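PDB 3ZS6: periplasmic oligopeptide-binding protein from Burkholderia pseudomallei, which probably binds oligopeptides in the periplasm and delivers them to an ABC transporter for uptake. Local coordinates for residues T261-L266 / A402-F407; A298-M303 / Q474-R479; T350-Y355 / K381-E386. All coordinates share one frame; numbering follows the deposited sequence.

Contact 1 of 3, residues T261-L266 / A402-F407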
loop_
_atom_site.group_PDB
_atom_site.type_symbol
_atom_site.label_atom_id
_atom_site.label_comp_id
_atom_site.label_asym_id
_atom_site.label_seq_id
_atom_site.Cartn_x
_atom_site.Cartn_y
_atom_site.Cartn_z
ATOM N N THR A 261 8.289 -1.237 -1.308
ATOM C CA THR A 261 9.206 -2.368 -1.447
ATOM C C THR A 261 8.559 -3.521 -2.211
ATOM O O THR A 261 7.435 -3.929 -1.910
ATOM C CB THR A 261 9.662 -2.876 -0.053
ATOM O OG1 THR A 261 10.251 -1.796 0.681
ATOM C CG2 THR A 261 10.681 -4.020 -0.175
ATOM N N TYR A 262 9.285 -4.040 -3.196
ATOM C CA TYR A 262 8.855 -5.173 -3.999
ATOM C C TYR A 262 9.491 -6.414 -3.374
ATOM O O TYR A 262 10.704 -6.451 -3.133
ATOM C CB TYR A 262 9.347 -4.978 -5.438
ATOM C CG TYR A 262 8.834 -5.944 -6.497
ATOM C CD1 TYR A 262 9.197 -7.287 -6.487
ATOM C CD2 TYR A 262 8.039 -5.491 -7.543
ATOM C CE1 TYR A 262 8.747 -8.161 -7.475
ATOM C CE2 TYR A 262 7.593 -6.355 -8.537
ATOM C CZ TYR A 262 7.952 -7.688 -8.500
ATOM O OH TYR A 262 7.509 -8.551 -9.488
ATOM N N TYR A 263 8.676 -7.418 -3.084
ATOM C CA TYR A 263 9.179 -8.591 -2.380
ATOM C C TYR A 263 8.343 -9.837 -2.634
ATOM O O TYR A 263 7.180 -9.759 -3.066
ATOM C CB TYR A 263 9.266 -8.319 -0.874
ATOM C CG TYR A 263 7.926 -8.248 -0.161
ATOM C CD1 TYR A 263 7.348 -9.389 0.386
ATOM C CD2 TYR A 263 7.245 -7.033 -0.026
ATOM C CE1 TYR A 263 6.122 -9.328 1.054
ATOM C CE2 TYR A 263 6.017 -6.957 0.648
ATOM C CZ TYR A 263 5.466 -8.110 1.182
ATOM O OH TYR A 263 4.261 -8.058 1.843
ATOM N N TYR A 264 8.946 -10.992 -2.366
ATOM C CA TYR A 264 8.232 -12.248 -2.499
ATOM C C TYR A 264 7.731 -12.734 -1.145
ATOM O O TYR A 264 8.489 -12.905 -0.184
ATOM C CB TYR A 264 9.095 -13.317 -3.176
ATOM C CG TYR A 264 9.119 -13.238 -4.691
ATOM C CD1 TYR A 264 8.223 -12.439 -5.386
ATOM C CD2 TYR A 264 10.036 -13.971 -5.424
ATOM C CE1 TYR A 264 8.249 -12.375 -6.780
ATOM C CE2 TYR A 264 10.064 -13.920 -6.809
ATOM C CZ TYR A 264 9.172 -13.118 -7.487
ATOM O OH TYR A 264 9.212 -13.074 -8.875
ATOM N N TYR A 265 6.427 -12.927 -1.089
ATOM C CA TYR A 265 5.759 -13.539 0.036
ATOM C C TYR A 265 6.224 -14.979 0.117
ATOM O O TYR A 265 6.436 -15.625 -0.913
ATOM C CB TYR A 265 4.266 -13.455 -0.258
ATOM C CG TYR A 265 3.300 -14.381 0.436
ATOM C CD1 TYR A 265 3.275 -15.744 0.158
ATOM C CD2 TYR A 265 2.329 -13.866 1.285
ATOM C CE1 TYR A 265 2.344 -16.577 0.756
ATOM C CE2 TYR A 265 1.402 -14.682 1.887
ATOM C CZ TYR A 265 1.408 -16.035 1.621
ATOM O OH TYR A 265 0.471 -16.834 2.219
ATOM N N LEU A 266 6.433 -15.453 1.341
ATOM C CA LEU A 266 6.702 -16.869 1.599
ATOM C C LEU A 266 5.715 -17.364 2.651
ATOM O O LEU A 266 5.549 -16.735 3.700
ATOM C CB LEU A 266 8.126 -17.079 2.129
ATOM C CG LEU A 266 9.324 -16.675 1.268
ATOM C CD1 LEU A 266 10.622 -16.947 2.041
ATOM C CD2 LEU A 266 9.342 -17.409 -0.081
ATOM N N ALA A 402 4.882 -15.986 -3.537
ATOM C CA ALA A 402 3.974 -15.104 -4.271
ATOM C C ALA A 402 4.550 -13.703 -4.459
ATOM O O ALA A 402 5.237 -13.178 -3.584
ATOM C CB ALA A 402 2.613 -15.039 -3.575
ATOM N N ARG A 403 4.284 -13.120 -5.625
ATOM C CA ARG A 403 4.640 -11.732 -5.887
ATOM C C ARG A 403 3.885 -10.849 -4.876
ATOM O O ARG A 403 2.669 -11.001 -4.678
ATOM C CB ARG A 403 4.271 -11.357 -7.327
ATOM C CG ARG A 403 5.095 -10.194 -7.911
ATOM C CD ARG A 403 4.798 -8.884 -7.177
ATOM N NE ARG A 403 3.420 -8.465 -7.390
ATOM C CZ ARG A 403 2.861 -7.383 -6.842
ATOM N NH1 ARG A 403 3.559 -6.600 -6.029
ATOM N NH2 ARG A 403 1.593 -7.084 -7.113
ATOM N N ASP A 404 4.608 -9.952 -4.217
ATOM C CA ASP A 404 3.989 -9.034 -3.260
ATOM C C ASP A 404 4.704 -7.684 -3.330
ATOM O O ASP A 404 5.626 -7.508 -4.123
ATOM C CB ASP A 404 4.046 -9.599 -1.840
ATOM C CG ASP A 404 2.862 -9.147 -0.969
ATOM O OD1 ASP A 404 2.405 -7.993 -1.106
ATOM O OD2 ASP A 404 2.392 -9.953 -0.142
ATOM N N GLY A 405 4.278 -6.742 -2.497
ATOM C CA GLY A 405 4.823 -5.395 -2.515
ATOM C C GLY A 405 3.994 -4.496 -1.616
ATOM O O GLY A 405 2.770 -4.625 -1.563
ATOM N N TRP A 406 4.656 -3.583 -0.914
ATOM C CA TRP A 406 3.967 -2.714 0.038
ATOM C C TRP A 406 4.371 -1.262 -0.187
ATOM O O TRP A 406 5.561 -0.952 -0.272
ATOM C CB TRP A 406 4.322 -3.146 1.464
ATOM C CG TRP A 406 3.612 -2.409 2.567
ATOM C CD1 TRP A 406 4.120 -1.407 3.345
ATOM C CD2 TRP A 406 2.280 -2.643 3.034
ATOM N NE1 TRP A 406 3.184 -0.995 4.264
ATOM C CE2 TRP A 406 2.046 -1.744 4.100
ATOM C CE3 TRP A 406 1.258 -3.522 2.655
ATOM C CZ2 TRP A 406 0.831 -1.691 4.784
ATOM C CZ3 TRP A 406 0.049 -3.475 3.343
ATOM C CH2 TRP A 406 -0.152 -2.566 4.396
ATOM N N PHE A 407 3.371 -0.391 -0.307
ATOM C CA PHE A 407 3.558 1.061 -0.352
ATOM C C PHE A 407 3.315 1.620 1.038
ATOM O O PHE A 407 2.312 1.282 1.682
ATOM C CB PHE A 407 2.542 1.708 -1.308
ATOM C CG PHE A 407 3.062 1.915 -2.698
ATOM C CD1 PHE A 407 3.100 0.866 -3.604
ATOM C CD2 PHE A 407 3.514 3.165 -3.104
ATOM C CE1 PHE A 407 3.584 1.055 -4.886
ATOM C CE2 PHE A 407 3.999 3.365 -4.392
ATOM C CZ PHE A 407 4.033 2.309 -5.281
HETATM O O HOH W 1 2.145 -6.678 1.161
HETATM O O HOH W 2 3.377 -10.199 2.794
#
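Y263 and D404 lie side by side and point the same way, with the carboxylate turned only 16° from the plane of the tyrosine ring. D404 CB sits over one face of that ring, off toward the rim, and makes a CH-pi contact 3.8 Å from the Y263 centroid. Y263 CG lies between the backbone N and the carbonyl carbon (chi1 72°), which folds the ring back over the facing strand until Y263 CE2 is 3.6 Å from G405 N. Two waters tie the polar ends together: one bridges Y263 OH and D404 OD1, the other, in plane at the ring edge, bridges Y263 OH and D404 OD2. The anti lone pair of D404 OD1 also takes G405 N at 2.6 Å, so the carboxylate is held from several directions.

The two segments are antiparallel neighbours in a mixed sheet of the periplasmic-binding-protein fold (solute-binding family 5), and 402-407 reaches the peptide site: G405 and F407 make backbone hydrogen bonds with the bound peptide, and R403 NH1 also reaches the peptide backbone, as a charged partner.

On the sheet face of Y262, Y264 and R403, the arginine crosses both tyrosines at about a right angle. Its CG is anti to the backbone N (chi1 -155°) and touches both: R403 CG is 3.3 Å from Y262 OH, and 4.0 Å from Y264 CE1, where it lies at the ring edge in plane. R403 CD follows at 3.6 Å from Y262 CZ. The guanidinium lies farther out, where a cation-pi attraction to the Y262 ring could at most be weak. Y262 OH is hydrogen-bonded to H361 ND1. Back on the face of Y263, Y265 CD1 rests 3.9 Å from A402 CB, while Y265 OH reaches R394 O.

Contact 2 of 3, residues A298-M303 / Q474-R479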
loop_
_atom_site.group_PDB
_atom_site.type_symbol
_atom_site.label_atom_id
_atom_site.label_comp_id
_atom_site.label_asym_id
_atom_site.label_seq_id
_atom_site.Cartn_x
_atom_site.Cartn_y
_atom_site.Cartn_z
ATOM N N ALA A 298 14.511 0.543 -14.433
ATOM C CA ALA A 298 13.844 1.816 -14.225
ATOM C C ALA A 298 14.369 2.527 -12.978
ATOM O O ALA A 298 13.672 3.343 -12.380
ATOM C CB ALA A 298 12.330 1.623 -14.164
ATOM N N GLY A 299 15.609 2.215 -12.603
ATOM C CA GLY A 299 16.237 2.824 -11.445
ATOM C C GLY A 299 16.002 2.113 -10.117
ATOM O O GLY A 299 16.436 2.596 -9.069
ATOM N N GLU A 300 15.318 0.972 -10.151
ATOM C CA GLU A 300 15.038 0.220 -8.926
ATOM C C GLU A 300 16.327 -0.099 -8.163
ATOM O O GLU A 300 17.345 -0.421 -8.765
ATOM C CB GLU A 300 14.279 -1.074 -9.238
ATOM C CG GLU A 300 12.852 -0.856 -9.719
ATOM C CD GLU A 300 12.746 -0.679 -11.221
ATOM O OE1 GLU A 300 13.795 -0.664 -11.904
ATOM O OE2 GLU A 300 11.606 -0.560 -11.720
ATOM N N VAL A 301 16.269 -0.021 -6.837
ATOM C CA VAL A 301 17.446 -0.247 -5.996
ATOM C C VAL A 301 17.359 -1.579 -5.239
ATOM O O VAL A 301 16.376 -1.837 -4.550
ATOM C CB VAL A 301 17.619 0.902 -4.974
ATOM C CG1 VAL A 301 18.784 0.612 -4.029
ATOM C CG2 VAL A 301 17.822 2.229 -5.698
ATOM N N PRO A 302 18.393 -2.427 -5.356
ATOM C CA PRO A 302 18.353 -3.702 -4.628
ATOM C C PRO A 302 17.990 -3.518 -3.156
ATOM O O PRO A 302 18.451 -2.570 -2.519
ATOM C CB PRO A 302 19.782 -4.237 -4.787
ATOM C CG PRO A 302 20.222 -3.681 -6.121
ATOM C CD PRO A 302 19.627 -2.281 -6.149
ATOM N N MET A 303 17.131 -4.392 -2.637
ATOM C CA MET A 303 16.752 -4.348 -1.225
ATOM C C MET A 303 16.842 -5.729 -0.580
ATOM O O MET A 303 16.603 -6.746 -1.239
ATOM C CB MET A 303 15.344 -3.769 -1.040
ATOM C CG MET A 303 15.270 -2.254 -1.192
ATOM S SD MET A 303 13.638 -1.554 -0.833
ATOM C CE MET A 303 13.484 -1.860 0.935
ATOM N N GLN A 474 13.567 -1.652 -4.280
ATOM C CA GLN A 474 12.704 -0.521 -3.999
ATOM C C GLN A 474 11.976 -0.135 -5.276
ATOM O O GLN A 474 12.603 0.005 -6.326
ATOM C CB GLN A 474 13.534 0.664 -3.493
ATOM C CG GLN A 474 12.700 1.892 -3.118
ATOM C CD GLN A 474 13.550 2.980 -2.490
ATOM O OE1 GLN A 474 14.755 2.805 -2.299
ATOM N NE2 GLN A 474 12.927 4.108 -2.163
ATOM N N TYR A 475 10.657 0.025 -5.191
ATOM C CA TYR A 475 9.859 0.452 -6.345
ATOM C C TYR A 475 10.357 1.763 -6.946
ATOM O O TYR A 475 10.747 2.680 -6.226
ATOM C CB TYR A 475 8.389 0.652 -5.964
ATOM C CG TYR A 475 7.533 -0.592 -6.023
ATOM C CD1 TYR A 475 7.388 -1.409 -4.910
ATOM C CD2 TYR A 475 6.849 -0.936 -7.186
ATOM C CE1 TYR A 475 6.587 -2.540 -4.946
ATOM C CE2 TYR A 475 6.049 -2.069 -7.236
ATOM C CZ TYR A 475 5.924 -2.867 -6.111
ATOM O OH TYR A 475 5.134 -3.992 -6.148
ATOM N N SER A 476 10.321 1.834 -8.271
ATOM C CA SER A 476 10.545 3.075 -9.003
ATOM C C SER A 476 9.197 3.750 -9.266
ATOM O O SER A 476 8.220 3.080 -9.591
ATOM C CB SER A 476 11.251 2.778 -10.324
ATOM O OG SER A 476 11.119 3.853 -11.234
ATOM N N ALA A 477 9.155 5.075 -9.125
ATOM C CA ALA A 477 7.927 5.853 -9.296
ATOM C C ALA A 477 7.671 6.239 -10.758
ATOM O O ALA A 477 6.669 6.898 -11.075
ATOM C CB ALA A 477 7.994 7.118 -8.434
ATOM N N ASP A 478 8.589 5.842 -11.632
ATOM C CA ASP A 478 8.543 6.198 -13.046
ATOM C C ASP A 478 7.197 5.901 -13.689
ATOM O O ASP A 478 6.710 4.770 -13.644
ATOM C CB ASP A 478 9.645 5.466 -13.822
ATOM C CG ASP A 478 11.040 5.956 -13.466
ATOM O OD1 ASP A 478 11.192 6.650 -12.441
ATOM O OD2 ASP A 478 11.989 5.621 -14.204
ATOM N N ARG A 479 6.609 6.927 -14.294
ATOM C CA ARG A 479 5.373 6.776 -15.049
ATOM C C ARG A 479 5.263 7.903 -16.079
ATOM O O ARG A 479 6.020 8.882 -16.019
ATOM C CB ARG A 479 4.152 6.768 -14.114
ATOM C CG ARG A 479 3.862 8.097 -13.405
ATOM C CD ARG A 479 2.387 8.194 -12.965
ATOM N NE ARG A 479 1.982 7.054 -12.139
ATOM C CZ ARG A 479 2.080 7.018 -10.811
ATOM N NH1 ARG A 479 2.571 8.060 -10.141
ATOM N NH2 ARG A 479 1.697 5.933 -10.149
HETATM O O HOH W 3 9.637 -0.366 -9.927
#
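E300 runs past Q474 and S476 from CB to OE2. Its CB lies 3.5 Å from Q474 O, and CG stays close to that same carbonyl. A bend at chi2 (88°) then carries the carboxylate along the facing strand, so that CD passes S476 CB. At the tip the two oxygens part ways. E300 OE2 packs 3.6 Å from S476 CB and accepts from a water, 2.7 Å away, that in turn accepts from S476 N. E300 OE1 turns back to its own loop, taking A298 N at 2.9 Å on the syn side and bonding to T296 OG1.

The loop follows helix 288-296 and runs alongside strand 470-480, joined to it by Q474 N donating to V301 O at 2.8 Å. Beyond V301, M303 SD presses on Q474 CB at 3.5 Å. At the other end S476 OG donates to A298 O (2.8 Å) and accepts from D478 N in an ST turn.

With A298 N, T296 and a water at its oxygens, the E300 carboxylate is probably ionised, and the S476 hydroxyl, donating across to A298 O and accepting from D478 N of its own segment, has its orientation fixed.

Contact 3 of 3, residues T350-Y355 / K381-E386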
loop_
_atom_site.group_PDB
_atom_site.type_symbol
_atom_site.label_atom_id
_atom_site.label_comp_id
_atom_site.label_asym_id
_atom_site.label_seq_id
_atom_site.Cartn_x
_atom_site.Cartn_y
_atom_site.Cartn_z
ATOM N N THR A 350 10.224 -28.453 -4.620
ATOM C CA THR A 350 9.416 -27.862 -5.678
ATOM C C THR A 350 8.360 -26.946 -5.070
ATOM O O THR A 350 7.653 -27.349 -4.147
ATOM C CB THR A 350 8.734 -28.948 -6.524
ATOM O OG1 THR A 350 9.741 -29.737 -7.157
ATOM C CG2 THR A 350 7.849 -28.320 -7.596
ATOM N N PHE A 351 8.276 -25.715 -5.576
ATOM C CA PHE A 351 7.262 -24.756 -5.143
ATOM C C PHE A 351 6.471 -24.221 -6.328
ATOM O O PHE A 351 6.918 -24.284 -7.471
ATOM C CB PHE A 351 7.893 -23.550 -4.432
ATOM C CG PHE A 351 8.688 -23.899 -3.211
ATOM C CD1 PHE A 351 8.054 -24.310 -2.047
ATOM C CD2 PHE A 351 10.068 -23.812 -3.225
ATOM C CE1 PHE A 351 8.780 -24.625 -0.924
ATOM C CE2 PHE A 351 10.804 -24.130 -2.101
ATOM C CZ PHE A 351 10.156 -24.535 -0.949
ATOM N N THR A 352 5.294 -23.674 -6.044
ATOM C CA THR A 352 4.562 -22.902 -7.037
ATOM C C THR A 352 4.805 -21.418 -6.762
ATOM O O THR A 352 4.713 -20.969 -5.615
ATOM C CB THR A 352 3.055 -23.233 -7.005
ATOM O OG1 THR A 352 2.857 -24.574 -7.473
ATOM C CG2 THR A 352 2.265 -22.280 -7.890
ATOM N N LEU A 353 5.155 -20.672 -7.807
ATOM C CA LEU A 353 5.377 -19.227 -7.691
ATOM C C LEU A 353 4.225 -18.474 -8.360
ATOM O O LEU A 353 4.089 -18.465 -9.588
ATOM C CB LEU A 353 6.725 -18.833 -8.312
ATOM C CG LEU A 353 7.092 -17.353 -8.493
ATOM C CD1 LEU A 353 6.944 -16.571 -7.202
ATOM C CD2 LEU A 353 8.522 -17.216 -9.037
ATOM N N THR A 354 3.386 -17.851 -7.550
ATOM C CA THR A 354 2.203 -17.188 -8.079
ATOM C C THR A 354 2.401 -15.673 -8.159
ATOM O O THR A 354 2.907 -15.060 -7.220
ATOM C CB THR A 354 0.976 -17.509 -7.215
ATOM O OG1 THR A 354 0.866 -18.931 -7.057
ATOM C CG2 THR A 354 -0.294 -16.962 -7.854
ATOM N N TYR A 355 2.000 -15.073 -9.279
ATOM C CA TYR A 355 2.050 -13.617 -9.425
ATOM C C TYR A 355 0.808 -13.119 -10.154
ATOM O O TYR A 355 0.122 -13.897 -10.814
ATOM C CB TYR A 355 3.302 -13.187 -10.194
ATOM C CG TYR A 355 3.304 -13.645 -11.632
ATOM C CD1 TYR A 355 3.800 -14.896 -11.983
ATOM C CD2 TYR A 355 2.803 -12.834 -12.641
ATOM C CE1 TYR A 355 3.799 -15.324 -13.301
ATOM C CE2 TYR A 355 2.803 -13.254 -13.970
ATOM C CZ TYR A 355 3.301 -14.499 -14.291
ATOM O OH TYR A 355 3.295 -14.928 -15.604
ATOM N N LYS A 381 7.428 -23.433 -10.091
ATOM C CA LYS A 381 6.494 -23.433 -11.210
ATOM C C LYS A 381 5.668 -22.146 -11.208
ATOM O O LYS A 381 5.049 -21.800 -10.202
ATOM C CB LYS A 381 5.581 -24.661 -11.147
ATOM C CG LYS A 381 6.340 -25.992 -11.183
ATOM C CD LYS A 381 5.404 -27.193 -11.163
ATOM C CE LYS A 381 6.184 -28.493 -11.358
ATOM N NZ LYS A 381 5.351 -29.724 -11.179
ATOM N N LEU A 382 5.655 -21.448 -12.342
ATOM C CA LEU A 382 4.986 -20.151 -12.432
ATOM C C LEU A 382 3.490 -20.295 -12.662
ATOM O O LEU A 382 3.038 -21.177 -13.388
ATOM C CB LEU A 382 5.599 -19.295 -13.543
ATOM C CG LEU A 382 6.722 -18.338 -13.137
ATOM C CD1 LEU A 382 7.837 -19.084 -12.431
ATOM C CD2 LEU A 382 7.256 -17.584 -14.345
ATOM N N GLU A 383 2.730 -19.407 -12.038
ATOM C CA GLU A 383 1.286 -19.395 -12.155
ATOM C C GLU A 383 0.829 -17.941 -12.049
ATOM O O GLU A 383 1.253 -17.215 -11.146
ATOM C CB GLU A 383 0.683 -20.269 -11.049
ATOM C CG GLU A 383 -0.758 -19.974 -10.678
ATOM C CD GLU A 383 -1.260 -20.889 -9.563
ATOM O OE1 GLU A 383 -1.428 -22.102 -9.828
ATOM O OE2 GLU A 383 -1.474 -20.398 -8.425
ATOM N N ASN A 384 -0.003 -17.503 -12.993
ATOM C CA ASN A 384 -0.465 -16.121 -13.000
ATOM C C ASN A 384 -1.956 -16.038 -12.712
ATOM O O ASN A 384 -2.733 -16.824 -13.241
ATOM C CB ASN A 384 -0.120 -15.428 -14.325
ATOM C CG ASN A 384 -0.881 -16.014 -15.519
ATOM O OD1 ASN A 384 -0.664 -17.163 -15.905
ATOM N ND2 ASN A 384 -1.765 -15.219 -16.108
ATOM N N VAL A 385 -2.343 -15.100 -11.848
ATOM C CA VAL A 385 -3.752 -14.877 -11.530
ATOM C C VAL A 385 -4.081 -13.392 -11.503
ATOM O O VAL A 385 -3.180 -12.542 -11.497
ATOM C CB VAL A 385 -4.128 -15.453 -10.147
ATOM C CG1 VAL A 385 -3.896 -16.956 -10.103
ATOM C CG2 VAL A 385 -3.346 -14.739 -9.045
ATOM N N GLU A 386 -5.377 -13.084 -11.475
ATOM C CA GLU A 386 -5.840 -11.717 -11.281
ATOM C C GLU A 386 -5.396 -11.207 -9.904
ATOM O O GLU A 386 -5.343 -11.970 -8.932
ATOM C CB GLU A 386 -7.368 -11.644 -11.395
ATOM C CG GLU A 386 -7.927 -10.271 -11.084
ATOM C CD GLU A 386 -9.434 -10.186 -11.279
ATOM O OE1 GLU A 386 -10.084 -11.249 -11.400
ATOM O OE2 GLU A 386 -9.962 -9.050 -11.318
#
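K381 O receives L353 N at 2.6 Å, the shortest hydrogen bond between the two strands, and the CA-H of T352 comes up to the same oxygen. The bond is straight at the hydrogen (166°), although the donor is tilted from the carbonyl plane. It is one of five backbone bonds that alternate along the pair, beginning with K381 N to F351 O at 2.8 Å and going on through E383 N to L353 O, Y355 N to E383 O and V385 N to Y355 O, the pattern of parallel strands.

On the face of T352, T354, K381 and E383, the threonine and glutamate of the T354-E383 pair lie side by side, pointing the same way. The extended glutamate chain brings E383 OE2 to 3.1 Å from T354 OG1, a possible hydrogen bond whose proton has another acceptor within reach. T352 CG2 touches E383 CB, and near the start of the pair T350 CG2 meets K381 CE at 4.1 Å.

On the face of L353, L382, Y355 and N384, the two leucines run side by side, with L353 CD2 3.9 Å from L382 CD1. Y355 CG lies between the backbone N and the carbonyl carbon (chi1 66°), which brings the ring across to the partner strand, one face against N384: the CB of N384 lies over it, 3.9 Å from the Y355 centroid, in a CH-pi contact. Y355 CE1 also packs on L382 CG at 4.2 Å. The amide of N384 leads away from the ring, and its ND2 bonds to T357 OG1.

These are the two strands of a beta-alpha-beta unit. Its crossover helix 359-376 packs on L353, Y355 and L382, helix 387-395 lies against T354 and V385, and strand 401-407 continues the sheet on the far side of 350-356.

In the fold
From the N terminus, 261-266 comes first and waits for 402-407, so contact 1 closes a loop of 135 residues. Contact 2 opens within that loop, at 298-303, but closes only at 474-479, beyond it: contacts 1 and 2 therefore cross. Contact 3 pairs 350-355 with 381-386 across a single helix and falls inside both larger loops. All three reach one mixed sheet. Strand 401-407 stands between 260-266 and 350-356, joining contact 1 to contact 3 through R403 N and T354 O, while 260-266 neighbours 470-480, and T261 touches both M303 of 298-303 and Y475 of 474-479. Contacts 2 and 3 do not touch, their nearest atoms being about 10 Å apart.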